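Local coordinates for protein DNA gyrase, B subunit, truncated (Myxococcus xanthus, PDB 3CWV) that probably couples ATP binding and hydrolysis to the breakage, passage and rejoining of double-stranded DNA, as in other type II topoisomerases, at residues G20-D25 / A85-R90; L34-L39 / R171-R176; Q122-G127 / P141-P146; G271-L276 / F291-V296. All blocks are in the same frame, centred on the assembly; numbering follows the deposited sequence. Where two conformers were deposited one is given.

Contact 1. Residues G20-D25 / A85-R90; sequences GMYCGD and AGFLGR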
# COMPACT_ATOMS: atom_id res chain seq x y z
N GLY A 20 3.91 -20.29 8.60
CA GLY A 20 4.59 -19.12 9.14
C GLY A 20 5.75 -18.65 8.28
O GLY A 20 6.17 -17.51 8.41
N MET A 21 6.28 -19.50 7.40
CA MET A 21 7.38 -19.08 6.49
C MET A 21 6.87 -18.12 5.41
O MET A 21 7.64 -17.37 4.77
CB MET A 21 8.06 -20.26 5.81
CG MET A 21 8.68 -21.28 6.77
SD MET A 21 10.03 -22.27 6.04
CE MET A 21 11.15 -20.90 6.12
N TYR A 22 5.55 -18.13 5.24
CA TYR A 22 4.92 -17.35 4.19
C TYR A 22 4.10 -16.18 4.70
O TYR A 22 4.04 -15.15 4.04
CB TYR A 22 4.05 -18.27 3.33
CG TYR A 22 4.89 -19.19 2.48
CD1 TYR A 22 5.07 -20.52 2.82
CD2 TYR A 22 5.51 -18.72 1.33
CE1 TYR A 22 5.85 -21.36 2.03
CE2 TYR A 22 6.27 -19.54 0.54
CZ TYR A 22 6.44 -20.84 0.88
OH TYR A 22 7.19 -21.63 0.06
N CYS A 23 3.43 -16.32 5.85
CA CYS A 23 2.64 -15.22 6.37
C CYS A 23 3.22 -14.64 7.66
O CYS A 23 2.60 -13.79 8.30
CB CYS A 23 1.15 -15.63 6.50
SG CYS A 23 0.84 -17.00 7.61
N GLY A 24 4.44 -15.04 8.02
CA GLY A 24 5.15 -14.42 9.15
C GLY A 24 5.08 -15.26 10.43
O GLY A 24 6.08 -15.52 11.09
N ASP A 25 3.86 -15.66 10.77
CA ASP A 25 3.60 -16.56 11.89
C ASP A 25 2.18 -17.07 11.73
O ASP A 25 1.51 -16.73 10.75
CB ASP A 25 3.82 -15.88 13.26
CG ASP A 25 2.91 -14.65 13.52
OD1 ASP A 25 1.67 -14.62 13.27
OD2 ASP A 25 3.44 -13.69 14.07
N ALA A 85 0.51 -19.86 -10.11
CA ALA A 85 1.16 -19.21 -11.25
C ALA A 85 1.69 -17.81 -10.91
O ALA A 85 0.97 -16.98 -10.34
CB ALA A 85 0.19 -19.16 -12.49
N GLY A 86 2.95 -17.53 -11.27
CA GLY A 86 3.53 -16.22 -11.07
C GLY A 86 4.09 -15.97 -9.67
O GLY A 86 4.73 -14.95 -9.42
N PHE A 87 3.82 -16.88 -8.77
CA PHE A 87 4.23 -16.76 -7.37
C PHE A 87 5.77 -16.71 -7.25
O PHE A 87 6.47 -17.52 -7.88
CB PHE A 87 3.67 -17.95 -6.57
CG PHE A 87 3.95 -17.89 -5.08
CD1 PHE A 87 3.64 -16.75 -4.34
CD2 PHE A 87 4.49 -18.98 -4.44
CE1 PHE A 87 3.88 -16.70 -2.94
CE2 PHE A 87 4.75 -18.94 -3.06
CZ PHE A 87 4.43 -17.79 -2.32
N LEU A 88 6.26 -15.74 -6.48
CA LEU A 88 7.68 -15.51 -6.28
C LEU A 88 8.42 -15.33 -7.62
O LEU A 88 9.51 -15.88 -7.80
CB LEU A 88 8.29 -16.65 -5.47
CG LEU A 88 7.65 -16.89 -4.08
CD1 LEU A 88 8.34 -18.06 -3.39
CD2 LEU A 88 7.74 -15.66 -3.23
N GLY A 89 7.80 -14.60 -8.56
CA GLY A 89 8.41 -14.32 -9.87
C GLY A 89 8.41 -15.43 -10.92
O GLY A 89 8.89 -15.22 -12.04
N ARG A 90 7.85 -16.58 -10.59
CA ARG A 90 7.91 -17.72 -11.50
C ARG A 90 6.57 -18.14 -12.12
O ARG A 90 5.70 -18.64 -11.42
CB ARG A 90 8.53 -18.92 -10.79
CG ARG A 90 10.02 -18.75 -10.46
CD ARG A 90 10.55 -19.96 -9.69
NE ARG A 90 10.46 -21.20 -10.45
CZ ARG A 90 9.61 -22.19 -10.17
NH1 ARG A 90 8.79 -22.11 -9.13
NH2 ARG A 90 9.61 -23.29 -10.92
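In the loop joining helix 75-82 to helix 102-107, a loop that probably corresponds to the ATP lid of GHKL-type ATPases, Phe87 meets Tyr22 of the short helix 20-23. The contact is made by two rings. Tyr22 CE2 lies 3.8 Å from Phe87 CZ, and Tyr22 CD2 is 3.9 Å from the same carbon. The ring centroids are 6.0 Å apart and the planes are inclined by 42°, an oblique pairing. Tyr22 comes in at the edge of the Phe87 ring, near its plane. Phe87 turns its CG away from its own backbone N (chi1 -176°), which carries the ring tip across to helix 20-23. Its neighbour Leu88 folds back over one face, with CG 3.6 Å above the ring plane, and the loop turns tightly here, Arg90 N bonding to Phe87 O at 3.2 Å. The buried surface is small, 84 Å² in all, most of it from the two rings, with a little from Leu88. Around it, Val104 of helix 102-107 touches both rings, while helix 11-17 contributes Val15 against Tyr22 and Ile11 against Phe87, making a small apolar cluster between these helices.

Contact 2. Residues L34-L39 / R171-R176; sequences LVYFLL and RARLSR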
# COMPACT_ATOMS: atom_id res chain seq x y z
N LEU A 34 -2.80 -12.14 5.91
CA LEU A 34 -3.63 -12.70 4.85
C LEU A 34 -4.46 -11.63 4.18
O LEU A 34 -4.65 -11.64 2.95
CB LEU A 34 -4.54 -13.81 5.41
CG LEU A 34 -3.87 -14.98 6.14
CD1 LEU A 34 -5.01 -15.96 6.48
CD2 LEU A 34 -2.80 -15.68 5.30
N VAL A 35 -4.98 -10.71 4.98
CA VAL A 35 -5.73 -9.57 4.46
C VAL A 35 -4.83 -8.57 3.75
O VAL A 35 -5.18 -8.06 2.67
CB VAL A 35 -6.48 -8.82 5.58
CG1 VAL A 35 -7.32 -7.70 4.97
CG2 VAL A 35 -7.40 -9.79 6.32
N TYR A 36 -3.67 -8.28 4.36
CA TYR A 36 -2.73 -7.31 3.75
C TYR A 36 -2.27 -7.81 2.38
O TYR A 36 -2.06 -6.99 1.47
CB TYR A 36 -1.51 -7.09 4.66
CG TYR A 36 -1.84 -6.52 6.04
CD1 TYR A 36 -2.98 -5.73 6.26
CD2 TYR A 36 -0.97 -6.74 7.12
CE1 TYR A 36 -3.25 -5.19 7.55
CE2 TYR A 36 -1.25 -6.23 8.39
CZ TYR A 36 -2.37 -5.46 8.59
OH TYR A 36 -2.63 -4.97 9.84
N PHE A 37 -2.09 -9.12 2.22
CA PHE A 37 -1.70 -9.67 0.90
C PHE A 37 -2.77 -9.35 -0.16
O PHE A 37 -2.44 -9.01 -1.32
CB PHE A 37 -1.46 -11.20 0.94
CG PHE A 37 -0.32 -11.66 1.85
CD1 PHE A 37 0.76 -10.84 2.13
CD2 PHE A 37 -0.33 -12.96 2.37
CE1 PHE A 37 1.84 -11.30 2.95
CE2 PHE A 37 0.72 -13.42 3.18
CZ PHE A 37 1.80 -12.59 3.47
N LEU A 38 -4.04 -9.51 0.20
CA LEU A 38 -5.14 -9.09 -0.72
C LEU A 38 -5.12 -7.60 -1.06
O LEU A 38 -5.21 -7.22 -2.24
CB LEU A 38 -6.52 -9.50 -0.17
CG LEU A 38 -7.09 -10.85 -0.58
CD1 LEU A 38 -8.38 -11.08 0.19
CD2 LEU A 38 -7.36 -10.92 -2.13
N LEU A 39 -5.07 -6.74 -0.05
CA LEU A 39 -4.92 -5.30 -0.28
C LEU A 39 -3.71 -4.94 -1.16
O LEU A 39 -3.81 -4.03 -2.01
CB LEU A 39 -4.81 -4.55 1.08
CG LEU A 39 -6.13 -4.59 1.86
CD1 LEU A 39 -5.93 -4.07 3.30
CD2 LEU A 39 -7.18 -3.77 1.15
N ARG A 171 -10.66 -4.80 13.49
CA ARG A 171 -11.30 -3.91 12.51
C ARG A 171 -10.61 -2.56 12.36
O ARG A 171 -10.50 -2.03 11.24
CB ARG A 171 -12.77 -3.66 12.85
CG ARG A 171 -13.75 -4.48 12.09
CD ARG A 171 -13.76 -5.88 12.60
NE ARG A 171 -15.08 -6.48 12.47
CZ ARG A 171 -15.37 -7.72 12.85
NH1 ARG A 171 -16.61 -8.19 12.69
NH2 ARG A 171 -14.42 -8.49 13.38
N ALA A 172 -10.16 -2.01 13.48
CA ALA A 172 -9.48 -0.71 13.48
C ALA A 172 -8.19 -0.72 12.67
O ALA A 172 -7.91 0.24 11.92
CB ALA A 172 -9.19 -0.24 14.93
N ARG A 173 -7.37 -1.75 12.82
CA ARG A 173 -6.12 -1.77 12.04
C ARG A 173 -6.35 -2.05 10.55
O ARG A 173 -5.64 -1.51 9.71
CB ARG A 173 -5.07 -2.71 12.66
CG ARG A 173 -4.97 -4.06 12.06
CD ARG A 173 -3.79 -4.80 12.66
NE ARG A 173 -3.94 -4.94 14.10
CZ ARG A 173 -3.36 -5.88 14.84
NH1 ARG A 173 -2.55 -6.77 14.27
NH2 ARG A 173 -3.60 -5.94 16.14
N LEU A 174 -7.35 -2.86 10.22
CA LEU A 174 -7.76 -3.06 8.83
C LEU A 174 -8.28 -1.76 8.19
O LEU A 174 -7.88 -1.43 7.06
CB LEU A 174 -8.78 -4.21 8.69
CG LEU A 174 -8.29 -5.62 9.08
CD1 LEU A 174 -9.39 -6.60 8.73
CD2 LEU A 174 -6.94 -6.01 8.41
N SER A 175 -9.14 -1.00 8.89
CA SER A 175 -9.58 0.32 8.40
C SER A 175 -8.43 1.28 8.21
O SER A 175 -8.39 2.00 7.20
CB SER A 175 -10.62 1.01 9.32
OG SER A 175 -11.53 0.08 9.85
N ARG A 176 -7.49 1.32 9.15
CA ARG A 176 -6.29 2.14 8.97
C ARG A 176 -5.49 1.76 7.73
O ARG A 176 -4.98 2.64 7.05
CB ARG A 176 -5.38 2.09 10.21
CG ARG A 176 -5.84 3.01 11.34
CD ARG A 176 -4.78 3.14 12.42
NE ARG A 176 -4.56 1.86 13.10
CZ ARG A 176 -5.29 1.43 14.12
NH1 ARG A 176 -6.30 2.16 14.57
NH2 ARG A 176 -5.02 0.25 14.68
O HOH W 1 -1.10 -6.60 11.99
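Leu174 of helix 171-184 sends one methyl, CD2, against two side chains of helix 28-47: it lies 3.9 Å from Val35 CG1 and equally 3.9 Å from Tyr36 CE1. Leu174 and Val35 approach tip to tip, whereas Tyr36 passes Leu174 at a slant, so that the methyl sits obliquely to the phenol ring. The other half of the contact is made by Arg173, whose chain crosses Tyr36 at about a right angle. Its first torsion, 98°, is far from a staggered value, and a bend at chi3 (60°) swings the guanidinium round toward water 1 and Glu28. This course takes the aliphatic part past the phenol oxygen, with Arg173 CD only 3.1 Å from Tyr36 OH, a tight approach near the plane of the ring. The polar ends meet indirectly: water 1 accepts a bond from Arg173 NH1 at 2.7 Å and is 3.1 Å from Tyr36 OH, bridging the two. Arg173 NH2 is held by a salt bridge to Glu28, which fixes the far end of the guanidinium, while Arg177 forms a cation-pi contact with the Tyr36 ring. The two helix segments run nearly parallel, crossing at -18° with axes 11.4 Å apart. Behind them lies the mixed sheet of the ATPase domain, where Leu174 rests on Phe192 of strand 189-194, and Leu34 and Leu38 of the other helix reach Phe157 of strand 151-159.

Contact 3. Residues Q122-G127 / P141-P146; sequences QWRVMG and PMEPMP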
# COMPACT_ATOMS: atom_id res chain seq x y z
N GLN A 122 -20.56 -13.77 -15.36
CA GLN A 122 -19.89 -14.01 -14.09
C GLN A 122 -19.42 -15.46 -14.00
O GLN A 122 -20.14 -16.42 -14.36
CB GLN A 122 -20.86 -13.67 -12.95
CG GLN A 122 -20.31 -13.88 -11.52
CD GLN A 122 -21.32 -13.57 -10.45
OE1 GLN A 122 -22.42 -13.08 -10.73
NE2 GLN A 122 -20.95 -13.84 -9.19
N TRP A 123 -18.20 -15.65 -13.50
CA TRP A 123 -17.65 -16.97 -13.29
C TRP A 123 -17.27 -17.10 -11.82
O TRP A 123 -16.83 -16.12 -11.22
CB TRP A 123 -16.40 -17.13 -14.15
CG TRP A 123 -15.94 -18.54 -14.25
CD1 TRP A 123 -14.94 -19.16 -13.52
CD2 TRP A 123 -16.50 -19.54 -15.11
NE1 TRP A 123 -14.85 -20.49 -13.89
CE2 TRP A 123 -15.80 -20.75 -14.86
CE3 TRP A 123 -17.53 -19.53 -16.07
CZ2 TRP A 123 -16.10 -21.93 -15.55
CZ3 TRP A 123 -17.83 -20.71 -16.75
CH2 TRP A 123 -17.11 -21.90 -16.48
N ARG A 124 -17.40 -18.30 -11.26
CA ARG A 124 -17.16 -18.55 -9.84
C ARG A 124 -16.26 -19.78 -9.63
O ARG A 124 -16.57 -20.86 -10.15
CB ARG A 124 -18.49 -18.74 -9.10
CG ARG A 124 -18.37 -18.97 -7.56
CD ARG A 124 -19.76 -19.04 -6.92
NE ARG A 124 -20.38 -17.72 -6.96
CZ ARG A 124 -21.67 -17.46 -6.75
NH1 ARG A 124 -22.52 -18.45 -6.51
NH2 ARG A 124 -22.10 -16.22 -6.82
N VAL A 125 -15.21 -19.62 -8.81
CA VAL A 125 -14.30 -20.71 -8.46
C VAL A 125 -14.37 -20.92 -6.94
O VAL A 125 -14.18 -19.97 -6.19
CB VAL A 125 -12.83 -20.34 -8.79
CG1 VAL A 125 -11.84 -21.53 -8.43
CG2 VAL A 125 -12.70 -19.90 -10.26
N MET A 126 -14.69 -22.14 -6.50
CA MET A 126 -14.78 -22.46 -5.08
C MET A 126 -13.44 -23.02 -4.65
O MET A 126 -12.73 -23.60 -5.46
CB MET A 126 -15.89 -23.51 -4.80
CG MET A 126 -17.37 -23.00 -5.15
SD MET A 126 -17.88 -21.43 -4.49
CE MET A 126 -17.88 -21.83 -2.75
N GLY A 127 -13.10 -22.84 -3.37
CA GLY A 127 -11.86 -23.39 -2.85
C GLY A 127 -12.16 -24.15 -1.56
O GLY A 127 -13.03 -23.74 -0.78
N PRO A 141 -28.45 -16.49 -13.47
CA PRO A 141 -28.05 -15.23 -14.08
C PRO A 141 -26.96 -14.57 -13.22
O PRO A 141 -26.79 -14.92 -12.06
CB PRO A 141 -29.34 -14.40 -14.01
CG PRO A 141 -29.99 -14.89 -12.74
CD PRO A 141 -29.73 -16.37 -12.74
N MET A 142 -26.24 -13.63 -13.84
CA MET A 142 -25.22 -12.79 -13.22
C MET A 142 -25.79 -12.10 -11.98
O MET A 142 -26.89 -11.52 -12.00
CB MET A 142 -24.77 -11.74 -14.25
CG MET A 142 -23.42 -11.11 -13.99
SD MET A 142 -23.05 -9.61 -14.92
CE MET A 142 -23.67 -8.30 -13.86
N GLU A 143 -25.04 -12.14 -10.88
CA GLU A 143 -25.44 -11.47 -9.66
C GLU A 143 -24.82 -10.08 -9.62
O GLU A 143 -23.83 -9.83 -10.32
CB GLU A 143 -25.08 -12.36 -8.47
CG GLU A 143 -25.77 -13.72 -8.59
CD GLU A 143 -25.39 -14.70 -7.50
OE1 GLU A 143 -24.47 -14.38 -6.71
OE2 GLU A 143 -26.02 -15.79 -7.44
N PRO A 144 -25.40 -9.14 -8.84
CA PRO A 144 -24.92 -7.77 -8.95
C PRO A 144 -23.47 -7.58 -8.47
O PRO A 144 -23.07 -8.17 -7.46
CB PRO A 144 -25.87 -6.97 -8.05
CG PRO A 144 -27.02 -7.88 -7.74
CD PRO A 144 -26.48 -9.27 -7.84
N MET A 145 -22.72 -6.77 -9.21
CA MET A 145 -21.35 -6.41 -8.84
C MET A 145 -21.44 -5.49 -7.64
O MET A 145 -22.28 -4.60 -7.64
CB MET A 145 -20.68 -5.65 -10.00
CG MET A 145 -20.57 -6.43 -11.29
SD MET A 145 -19.79 -5.54 -12.63
CE MET A 145 -18.10 -5.42 -12.05
N PRO A 146 -20.58 -5.69 -6.61
CA PRO A 146 -20.51 -4.78 -5.47
C PRO A 146 -20.34 -3.31 -5.86
O PRO A 146 -20.93 -2.43 -5.22
CB PRO A 146 -19.27 -5.28 -4.71
CG PRO A 146 -19.24 -6.72 -5.01
CD PRO A 146 -19.67 -6.84 -6.44
O HOH W 2 -22.30 -13.09 -6.65
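Glu143 OE1 is gripped by Arg124 NH2, 3.0 Å away in a salt bridge, and by water 2, which donates to it at 2.5 Å, a distance unusually short and to be read with caution. The site lies where the loop between strands 131-139 and 151-159 crosses near the start of strand 121-128, at the edge region of the large mixed sheet of the GHKL-type ATPase domain. The salt bridge is uneven in its geometry: the carboxylate oxygen lies almost in the guanidinium plane, only 2° out of it, yet the arginine nitrogen stands 54° above the carboxylate plane. The N-H...O angle of 141° also shows a bent bond. Arg124 is anchored more firmly by its NE, which forms a salt bridge to Asp115 on strand 109-118. The same Asp115 OD1 accepts from Gln122 NE2, so this carboxylate orients both residues from the second shell. Gln122 NE2 also donates to water 2 at 3.0 Å, linking the amide to Glu143 through solvent. The loop backbone is tied down directly, since Glu143 N donates to Gln122 OE1 at 2.8 Å, nearly straight along the C=O axis. Gln122 reaches this partner because its chain is fully extended, with CG anti to the backbone N. At the base of that chain, Gln122 CB touches Met142 CG at 3.8 Å, adding an apolar contact beside the amide.

Contact 4. Residues G271-L276 / F291-V296; sequences GVTQAL and FPWARV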
# COMPACT_ATOMS: atom_id res chain seq x y z
N GLY A 271 17.20 10.97 -0.03
CA GLY A 271 17.12 11.96 -1.11
C GLY A 271 16.39 13.22 -0.66
O GLY A 271 16.81 14.36 -0.97
N VAL A 272 15.29 13.03 0.07
CA VAL A 272 14.44 14.14 0.48
C VAL A 272 15.12 14.95 1.57
O VAL A 272 15.17 16.16 1.50
CB VAL A 272 13.02 13.69 0.92
CG1 VAL A 272 12.18 14.91 1.47
CG2 VAL A 272 12.27 13.02 -0.25
N THR A 273 15.63 14.28 2.59
CA THR A 273 16.17 15.00 3.72
C THR A 273 17.46 15.72 3.32
O THR A 273 17.72 16.84 3.78
CB THR A 273 16.42 14.10 4.92
OG1 THR A 273 17.40 13.12 4.58
CG2 THR A 273 15.13 13.40 5.35
N GLN A 274 18.25 15.11 2.44
CA GLN A 274 19.46 15.74 1.95
C GLN A 274 19.15 16.98 1.13
O GLN A 274 19.84 18.01 1.24
CB GLN A 274 20.34 14.76 1.17
CG GLN A 274 21.04 13.72 2.09
CD GLN A 274 22.01 14.37 3.09
OE1 GLN A 274 21.73 14.48 4.29
NE2 GLN A 274 23.16 14.81 2.59
N ALA A 275 18.11 16.89 0.30
CA ALA A 275 17.65 18.02 -0.50
C ALA A 275 17.17 19.18 0.38
O ALA A 275 17.49 20.33 0.10
CB ALA A 275 16.54 17.58 -1.46
N LEU A 276 16.43 18.87 1.45
CA LEU A 276 15.90 19.91 2.36
C LEU A 276 16.99 20.55 3.23
O LEU A 276 17.09 21.78 3.32
CB LEU A 276 14.80 19.34 3.26
CG LEU A 276 14.12 20.27 4.27
CD1 LEU A 276 13.56 21.55 3.63
CD2 LEU A 276 13.03 19.55 5.02
N PHE A 291 22.31 22.38 9.91
CA PHE A 291 20.94 21.92 9.94
C PHE A 291 20.83 20.41 10.07
O PHE A 291 20.48 19.73 9.11
CB PHE A 291 20.20 22.41 8.69
CG PHE A 291 20.06 23.90 8.64
CD1 PHE A 291 19.04 24.54 9.33
CD2 PHE A 291 20.97 24.68 7.92
CE1 PHE A 291 18.91 25.92 9.30
CE2 PHE A 291 20.85 26.07 7.89
CZ PHE A 291 19.82 26.69 8.58
N PRO A 292 21.09 19.87 11.28
CA PRO A 292 20.96 18.44 11.45
C PRO A 292 19.49 18.07 11.31
O PRO A 292 18.62 18.90 11.57
CB PRO A 292 21.44 18.20 12.89
CG PRO A 292 21.22 19.47 13.58
CD PRO A 292 21.47 20.54 12.54
N TRP A 293 19.22 16.83 10.90
CA TRP A 293 17.85 16.42 10.62
C TRP A 293 16.97 16.46 11.86
O TRP A 293 15.81 16.87 11.79
CB TRP A 293 17.78 15.04 9.94
CG TRP A 293 16.37 14.70 9.63
CD1 TRP A 293 15.58 13.78 10.27
CD2 TRP A 293 15.54 15.34 8.66
NE1 TRP A 293 14.32 13.80 9.74
CE2 TRP A 293 14.26 14.75 8.75
CE3 TRP A 293 15.76 16.36 7.72
CZ2 TRP A 293 13.20 15.12 7.92
CZ3 TRP A 293 14.70 16.73 6.90
CH2 TRP A 293 13.44 16.12 7.01
N ALA A 294 17.54 16.08 13.01
CA ALA A 294 16.82 16.12 14.28
C ALA A 294 16.24 17.50 14.60
O ALA A 294 15.18 17.60 15.22
CB ALA A 294 17.72 15.65 15.41
N ARG A 295 16.94 18.56 14.19
CA ARG A 295 16.48 19.93 14.40
C ARG A 295 15.45 20.31 13.35
O ARG A 295 14.33 20.74 13.67
CB ARG A 295 17.65 20.92 14.39
CG ARG A 295 18.36 21.08 15.73
N VAL A 296 15.81 20.13 12.08
CA VAL A 296 14.93 20.43 10.96
C VAL A 296 13.57 19.75 11.12
O VAL A 296 12.54 20.34 10.80
CB VAL A 296 15.56 20.04 9.61
CG1 VAL A 296 14.59 20.27 8.45
CG2 VAL A 296 16.83 20.82 9.38
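Thr273 and Trp293 make a CH-pi contact: Thr273 CG2 stands 3.5 Å from the centroid of the six-membered ring of Trp293, and the line joining them is just 6° off the ring normal. The methyl therefore sits over the face, nearly square to it. Thr273 CB joins in from the same side chain, 3.7 Å from Trp293 CE3. With chi1 at 63°, OG1 lies between the backbone N and the carbonyl carbon, which leaves the methyl as the group aimed at the indole. The remaining contacts are apolar and centre on CD2 of Leu276, about one helical turn on from Thr273 in helix 267-284. This methyl meets the indole at its edge, 3.8 Å from Trp293 CZ3, and also touches Val296 CG1 at 3.8 Å, the leucine and valine side chains sliding past each other in opposite directions. These residues belong to the second domain, the S5-like transducer of the GyrB family, and join its long helix to the short helix 293-296, just ahead of strand 300-307. Among polar groups, Thr273 OG1 makes a weak hydrogen bond back to Lys270 O, and Val296 O accepts from Trp245 NE1 of strand 237-245, the strand on which Leu276 also rests.

Overall arrangement
Contacts 1, 2 and 3 lie in the ATPase domain and contact 4 in the transducer. Contact 1 involves the loop that is probably the nucleotide lid. Contacts 1 and 2 have centres 18 Å apart and touch directly: Tyr22 O is 3.4 Å from Phe37 CZ, so helix 28-47, which carries one side of contact 2, packs directly on helix 20-23 of contact 1. Contact 3 is nested within the chain loop closed by contact 2, yet its nearest atoms are about 12 Å from contact 2 and about 13 Å from contact 1. Contact 4 follows all the others in sequence; its centre is about 52 Å from that of contact 3, on the opposite side of the chain's centre, and about 33 Å from that of contact 2.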